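Local coordinates for cyclic dimeric GMP binding protein (Pseudomonas fluorescens, PDB 3PJV) that forms the periplasmic domain of LapD, a c-di-GMP receptor that signals inside-out to control periplasmic proteolysis, probably by acting on LapG, at residues A[60-63]-A[68-71]; A[33-36]-A[40-43]; A[47-50]-A[54-57]. All blocks are in the same frame, centred on the assembly; numbering follows the deposited sequence.

Contact 1: residues A[60-63]-A[68-71]; sequences VVDL and TIVE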
loop_
_atom_site.group_PDB
_atom_site.type_symbol
_atom_site.label_atom_id
_atom_site.label_comp_id
_atom_site.label_asym_id
_atom_site.label_seq_id
_atom_site.Cartn_x
_atom_site.Cartn_y
_atom_site.Cartn_z
ATOM N N VAL A 60 -17.366 -0.012 -9.276
ATOM C CA VAL A 60 -18.165 -1.237 -9.238
ATOM C C VAL A 60 -19.286 -1.028 -10.229
ATOM O O VAL A 60 -19.997 -0.034 -10.166
ATOM C CB VAL A 60 -18.730 -1.506 -7.820
ATOM C CG1 VAL A 60 -19.558 -2.792 -7.802
ATOM C CG2 VAL A 60 -17.579 -1.563 -6.806
ATOM N N VAL A 61 -19.399 -1.946 -11.177
ATOM C CA VAL A 61 -20.371 -1.838 -12.261
ATOM C C VAL A 61 -21.440 -2.926 -12.138
ATOM O O VAL A 61 -21.129 -4.107 -11.975
ATOM C CB VAL A 61 -19.677 -1.935 -13.638
ATOM C CG1 VAL A 61 -20.711 -1.904 -14.778
ATOM C CG2 VAL A 61 -18.659 -0.812 -13.791
ATOM N N ASP A 62 -22.703 -2.515 -12.194
ATOM C CA ASP A 62 -23.809 -3.463 -12.149
ATOM C C ASP A 62 -23.923 -4.120 -13.525
ATOM O O ASP A 62 -24.129 -3.440 -14.518
ATOM C CB ASP A 62 -25.105 -2.730 -11.780
ATOM C CG ASP A 62 -26.311 -3.670 -11.679
ATOM O OD1 ASP A 62 -26.607 -4.378 -12.661
ATOM O OD2 ASP A 62 -26.949 -3.713 -10.609
ATOM N N LEU A 63 -23.768 -5.439 -13.582
ATOM C CA LEU A 63 -23.748 -6.140 -14.877
ATOM C C LEU A 63 -25.102 -6.193 -15.593
ATOM O O LEU A 63 -25.156 -6.284 -16.824
ATOM C CB LEU A 63 -23.178 -7.552 -14.715
ATOM C CG LEU A 63 -21.676 -7.604 -14.434
ATOM C CD1 LEU A 63 -21.206 -9.035 -14.239
ATOM C CD2 LEU A 63 -20.899 -6.928 -15.560
ATOM N N THR A 68 -22.732 2.350 -13.290
ATOM C CA THR A 68 -21.830 2.413 -12.151
ATOM C C THR A 68 -22.639 2.428 -10.862
ATOM O O THR A 68 -23.561 3.225 -10.704
ATOM C CB THR A 68 -20.971 3.671 -12.221
ATOM O OG1 THR A 68 -20.181 3.629 -13.415
ATOM C CG2 THR A 68 -20.058 3.755 -11.009
ATOM N N ILE A 69 -22.299 1.533 -9.945
ATOM C CA ILE A 69 -22.968 1.469 -8.655
ATOM C C ILE A 69 -22.276 2.442 -7.715
ATOM O O ILE A 69 -22.914 3.231 -7.011
ATOM C CB ILE A 69 -22.870 0.055 -8.059
ATOM C CG1 ILE A 69 -23.660 -0.945 -8.909
ATOM C CG2 ILE A 69 -23.334 0.056 -6.605
ATOM C CD1 ILE A 69 -23.425 -2.380 -8.509
ATOM N N VAL A 70 -20.952 2.387 -7.719
ATOM C CA VAL A 70 -20.146 3.298 -6.922
ATOM C C VAL A 70 -18.800 3.462 -7.600
ATOM O O VAL A 70 -18.301 2.548 -8.241
ATOM C CB VAL A 70 -19.967 2.794 -5.474
ATOM C CG1 VAL A 70 -19.086 1.574 -5.448
ATOM C CG2 VAL A 70 -19.383 3.897 -4.591
ATOM N N GLU A 71 -18.226 4.646 -7.490
ATOM C CA GLU A 71 -16.873 4.839 -7.998
ATOM C C GLU A 71 -16.099 5.906 -7.242
ATOM O O GLU A 71 -16.666 6.759 -6.565
ATOM C CB GLU A 71 -16.883 5.161 -9.488
ATOM C CG GLU A 71 -17.414 6.520 -9.816
ATOM C CD GLU A 71 -17.371 6.801 -11.304
ATOM O OE1 GLU A 71 -16.345 6.475 -11.941
ATOM O OE2 GLU A 71 -18.368 7.338 -11.833
#

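Contact 2: residues A[33-36]-A[40-43]; sequences TPNI and AMVE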
loop_
_atom_site.group_PDB
_atom_site.type_symbol
_atom_site.label_atom_id
_atom_site.label_comp_id
_atom_site.label_asym_id
_atom_site.label_seq_id
_atom_site.Cartn_x
_atom_site.Cartn_y
_atom_site.Cartn_z
ATOM N N THR A 33 -19.432 -9.577 -1.845
ATOM C CA THR A 33 -20.376 -10.633 -2.196
ATOM C C THR A 33 -21.548 -10.811 -1.216
ATOM O O THR A 33 -22.706 -10.877 -1.650
ATOM C CB THR A 33 -19.656 -11.969 -2.488
ATOM O OG1 THR A 33 -18.829 -11.800 -3.650
ATOM C CG2 THR A 33 -20.675 -13.087 -2.747
ATOM N N PRO A 34 -21.266 -10.888 0.098
ATOM C CA PRO A 34 -22.385 -11.063 1.032
ATOM C C PRO A 34 -23.150 -9.775 1.307
ATOM O O PRO A 34 -24.112 -9.817 2.075
ATOM C CB PRO A 34 -21.706 -11.566 2.310
ATOM C CG PRO A 34 -20.309 -11.078 2.218
ATOM C CD PRO A 34 -19.959 -11.069 0.755
ATOM N N ASN A 35 -22.731 -8.665 0.692
ATOM C CA ASN A 35 -23.315 -7.345 0.957
ATOM C C ASN A 35 -23.807 -6.627 -0.295
ATOM O O ASN A 35 -24.136 -5.437 -0.251
ATOM C CB ASN A 35 -22.284 -6.427 1.630
ATOM C CG ASN A 35 -21.659 -7.046 2.857
ATOM O OD1 ASN A 35 -20.453 -7.293 2.896
ATOM N ND2 ASN A 35 -22.474 -7.292 3.873
ATOM N N ILE A 36 -23.827 -7.321 -1.424
ATOM C CA ILE A 36 -24.043 -6.624 -2.692
ATOM C C ILE A 36 -25.408 -5.924 -2.774
ATOM O O ILE A 36 -25.587 -4.994 -3.563
ATOM C CB ILE A 36 -23.809 -7.554 -3.906
ATOM C CG1 ILE A 36 -23.697 -6.738 -5.202
ATOM C CG2 ILE A 36 -24.889 -8.619 -3.975
ATOM C CD1 ILE A 36 -22.473 -5.817 -5.263
ATOM N N ALA A 40 -25.393 1.035 1.206
ATOM C CA ALA A 40 -24.529 1.710 2.166
ATOM C C ALA A 40 -23.261 0.901 2.438
ATOM O O ALA A 40 -22.156 1.445 2.428
ATOM C CB ALA A 40 -25.282 1.987 3.463
HETATM N N MSE A 41 -23.423 -0.403 2.661
HETATM C CA MSE A 41 -22.283 -1.266 2.950
HETATM C C MSE A 41 -21.359 -1.340 1.743
HETATM O O MSE A 41 -20.140 -1.414 1.885
HETATM C CB MSE A 41 -22.741 -2.677 3.331
HETATM C CG MSE A 41 -21.605 -3.568 3.805
HETATM SE SE MSE A 41 -20.934 -2.892 5.534
HETATM C CE MSE A 41 -22.657 -2.575 6.284
ATOM N N VAL A 42 -21.940 -1.341 0.549
ATOM C CA VAL A 42 -21.122 -1.405 -0.657
ATOM C C VAL A 42 -20.229 -0.172 -0.709
ATOM O O VAL A 42 -19.014 -0.270 -0.912
ATOM C CB VAL A 42 -21.971 -1.496 -1.925
ATOM C CG1 VAL A 42 -21.101 -1.256 -3.154
ATOM C CG2 VAL A 42 -22.660 -2.860 -1.990
ATOM N N GLU A 43 -20.828 0.993 -0.492
ATOM C CA GLU A 43 -20.050 2.223 -0.485
ATOM C C GLU A 43 -18.992 2.211 0.620
ATOM O O GLU A 43 -17.856 2.638 0.405
ATOM C CB GLU A 43 -20.955 3.453 -0.367
ATOM C CG GLU A 43 -20.190 4.759 -0.519
ATOM C CD GLU A 43 -21.099 5.958 -0.701
ATOM O OE1 GLU A 43 -20.577 7.084 -0.858
ATOM O OE2 GLU A 43 -22.334 5.774 -0.689
#

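Contact 3: residues A[47-50]-A[54-57]; sequences SSIF and YYSS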
loop_
_atom_site.group_PDB
_atom_site.type_symbol
_atom_site.label_atom_id
_atom_site.label_comp_id
_atom_site.label_asym_id
_atom_site.label_seq_id
_atom_site.Cartn_x
_atom_site.Cartn_y
_atom_site.Cartn_z
ATOM N N SER A 47 -14.989 2.465 -0.042
ATOM C CA SER A 47 -14.272 3.593 0.563
ATOM C C SER A 47 -13.110 3.132 1.425
ATOM O O SER A 47 -12.030 3.735 1.403
ATOM C CB SER A 47 -15.224 4.449 1.406
ATOM O OG SER A 47 -16.076 5.204 0.575
ATOM N N SER A 48 -13.345 2.077 2.197
ATOM C CA SER A 48 -12.327 1.484 3.054
ATOM C C SER A 48 -11.035 1.272 2.274
ATOM O O SER A 48 -9.983 1.795 2.638
ATOM C CB SER A 48 -12.835 0.153 3.622
ATOM O OG SER A 48 -11.860 -0.494 4.420
ATOM N N ILE A 49 -11.130 0.512 1.187
ATOM C CA ILE A 49 -9.980 0.212 0.342
ATOM C C ILE A 49 -9.406 1.459 -0.345
ATOM O O ILE A 49 -8.192 1.633 -0.415
ATOM C CB ILE A 49 -10.348 -0.861 -0.710
ATOM C CG1 ILE A 49 -10.927 -2.088 -0.002
ATOM C CG2 ILE A 49 -9.141 -1.228 -1.581
ATOM C CD1 ILE A 49 -10.013 -2.676 1.058
ATOM N N PHE A 50 -10.274 2.329 -0.845
ATOM C CA PHE A 50 -9.809 3.473 -1.619
ATOM C C PHE A 50 -9.118 4.522 -0.748
ATOM O O PHE A 50 -8.247 5.247 -1.209
ATOM C CB PHE A 50 -10.959 4.130 -2.358
ATOM C CG PHE A 50 -10.537 5.266 -3.242
ATOM C CD1 PHE A 50 -10.714 6.576 -2.835
ATOM C CD2 PHE A 50 -9.957 5.023 -4.479
ATOM C CE1 PHE A 50 -10.327 7.625 -3.642
ATOM C CE2 PHE A 50 -9.570 6.071 -5.289
ATOM C CZ PHE A 50 -9.756 7.371 -4.871
ATOM N N TYR A 54 -3.814 4.283 -2.354
ATOM C CA TYR A 54 -2.974 3.420 -3.194
ATOM C C TYR A 54 -3.530 3.217 -4.602
ATOM O O TYR A 54 -2.826 2.703 -5.478
ATOM C CB TYR A 54 -2.770 2.034 -2.571
ATOM C CG TYR A 54 -2.158 2.025 -1.186
ATOM C CD1 TYR A 54 -1.331 3.053 -0.759
ATOM C CD2 TYR A 54 -2.417 0.978 -0.306
ATOM C CE1 TYR A 54 -0.776 3.040 0.515
ATOM C CE2 TYR A 54 -1.874 0.958 0.963
ATOM C CZ TYR A 54 -1.060 1.986 1.373
ATOM O OH TYR A 54 -0.523 1.960 2.638
ATOM N N TYR A 55 -4.792 3.585 -4.811
ATOM C CA TYR A 55 -5.467 3.299 -6.082
ATOM C C TYR A 55 -5.876 4.580 -6.801
ATOM O O TYR A 55 -6.437 5.489 -6.180
ATOM C CB TYR A 55 -6.678 2.368 -5.861
ATOM C CG TYR A 55 -6.271 1.166 -5.051
ATOM C CD1 TYR A 55 -5.615 0.099 -5.652
ATOM C CD2 TYR A 55 -6.461 1.140 -3.675
ATOM C CE1 TYR A 55 -5.186 -0.983 -4.909
ATOM C CE2 TYR A 55 -6.043 0.060 -2.924
ATOM C CZ TYR A 55 -5.405 -1.003 -3.553
ATOM O OH TYR A 55 -4.974 -2.081 -2.817
ATOM N N SER A 56 -5.565 4.662 -8.099
ATOM C CA SER A 56 -5.997 5.793 -8.922
ATOM C C SER A 56 -7.515 5.808 -9.072
ATOM O O SER A 56 -8.139 6.873 -9.196
ATOM C CB SER A 56 -5.366 5.710 -10.322
ATOM O OG SER A 56 -3.952 5.701 -10.250
ATOM N N SER A 57 -8.104 4.618 -9.080
ATOM C CA SER A 57 -9.549 4.486 -9.246
ATOM C C SER A 57 -10.072 3.116 -8.814
ATOM O O SER A 57 -9.367 2.117 -8.895
ATOM C CB SER A 57 -9.922 4.745 -10.709
ATOM O OG SER A 57 -9.433 3.713 -11.559
HETATM O O HOH W 1 -6.841 5.089 -3.433
#

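Contact 1: residues A[60-63]-A[68-71]
Ile69 lies over one face of the Val61-Asp62 peptide, with CD1 almost directly above Asp62 N at 3.8 Å and CG1 touching Asp62 CB at 3.7 Å. At the flat Val60 carbonyl, Ile69 N reaches the oxygen at 2.8 Å, tilted 17° out of the carbonyl plane. The reciprocal bond, Val60 N to Val70 O at 2.9 Å, is nearly linear (169° at the hydrogen). Together they place Ile69 and Val70 both opposite Val60, a classic beta bulge in the antiparallel hairpin of strands 55-62 and 68-73; beyond it, Val61 and Thr68 form a non-hydrogen-bonded pair. Val60 uses both branches, CG1 against Ile69 CD1 (4.0 Å) and CG2 against Val70 CG1 (3.7 Å). With chi1 at 69°, Val70 CG1 sits between its own N and carbonyl carbon, where it meets Val60. Val46 of helix 39-50 touches Val60 and Val70, while Val60 and Val61 also pair with a strand of the second subunit. Asp62 OD1 is hydrogen-bonded to Thr65 N and Thr68 OG1 to Arg59; between the two segments the polar bonds run backbone to backbone, and side chains add apolar cover.

Contact 2: residues A[33-36]-A[40-43]
Asn35 and Met41 have CA atoms 6.5 Å apart, and Ile36 and Val42 follow at 6.3 Å, as the irregular segment 33-36 passes beside the first turn of helix 39-50. This is a helix-loop-helix connection of the LapD/MoxY periplasmic domain: the chain leaves helix 6-32, passes through 33-36 and enters helix 39-50. The backbone of 40-43 is regularly helical, whereas 33-36 forms no regular helix or strand, and Asn35, with phi near -126°, is one sign of this. Between the two segments the contact is one of van der Waals packing.

Met41, a selenomethionine, provides the first half. Its CG stands over a face of the Asn35 amide, 3.6 Å from Asn35 CG, and is also 3.7 Å from Asn35 CB. The chi1 of -173° swings CG out towards the loop, and it is this carbon, not the selenium, that does the touching on Asn35. Val42, a buried residue, provides the second half, and its CG2 reaches both the loop backbone and the Ile36 side chain. Around this pair, Ile36 packs on Arg102 of the second subunit, and Glu43 forms a salt bridge with Arg72 of the neighbouring hairpin, so helix 39-50 is also tied to the sheet. Within the contact, Ile36 CD1 touches Val42 CG2 loosely at 4.4 Å, while the same methyl carbon, Val42 CG2, presses closest on Asn35 O, at 3.4 Å.

Contact 3: residues A[47-50]-A[54-57]
Phe50 and Tyr55 meet through ring and backbone, not ring on ring. A chi1 of -177° carries the Phe50 ring from the last turn of helix 39-50 across to the start of strand 55-62, where CE2 comes within 3.3 Å of Tyr55 O at an oblique angle. Ser56 O lies at the ring's edge, near its plane, 4.2 Å from Phe50 CE2. The Tyr55 ring turns to Ile49: chi1 of -51° puts CG beside its own backbone N, and Tyr55 CE2 meets Ile49 CG2 obliquely at 3.6 Å. Tyr55 CD2 packs 3.7 Å from Ile49 O, whose hydrogen bond comes from Ser52 OG. The Tyr55 ring also meets that of His20 on helix 6-32, and the Tyr55 and Ser57 backbones pair with a strand of the second subunit. A water joins the two segments, donating to Phe50 O at 2.6 Å and accepting from Tyr55 N at 2.9 Å. It also lies 3.3 Å above one face of the Phe50 ring, offset towards its rim. Where the helix gives way to the strand, one water thus satisfies two backbone groups, and Ile49, Phe50 and Tyr55 supply the apolar contacts.

None of the three is fully core: contacts 1 and 2 are partly buried, and contact 3 is a surface contact although its centre lies nearest that of the chain, about 6 Å away. The centres of contacts 1 and 2 are about 20 and 19 Å from it, on the same side. All touch the second subunit. Contacts 2 and 3 hold the beginning and end of helix 39-50; contacts 3 and 1 hold the beginning and end of strand 55-62. The chemistry follows the elements joined: direct backbone bonds between strands in contact 1, dispersion against a loop in contact 2, a water bridge in contact 3. Val70 CG1 lies 4.2 Å from Val42 CG1, so helix 39-50 and the hairpin pack together there.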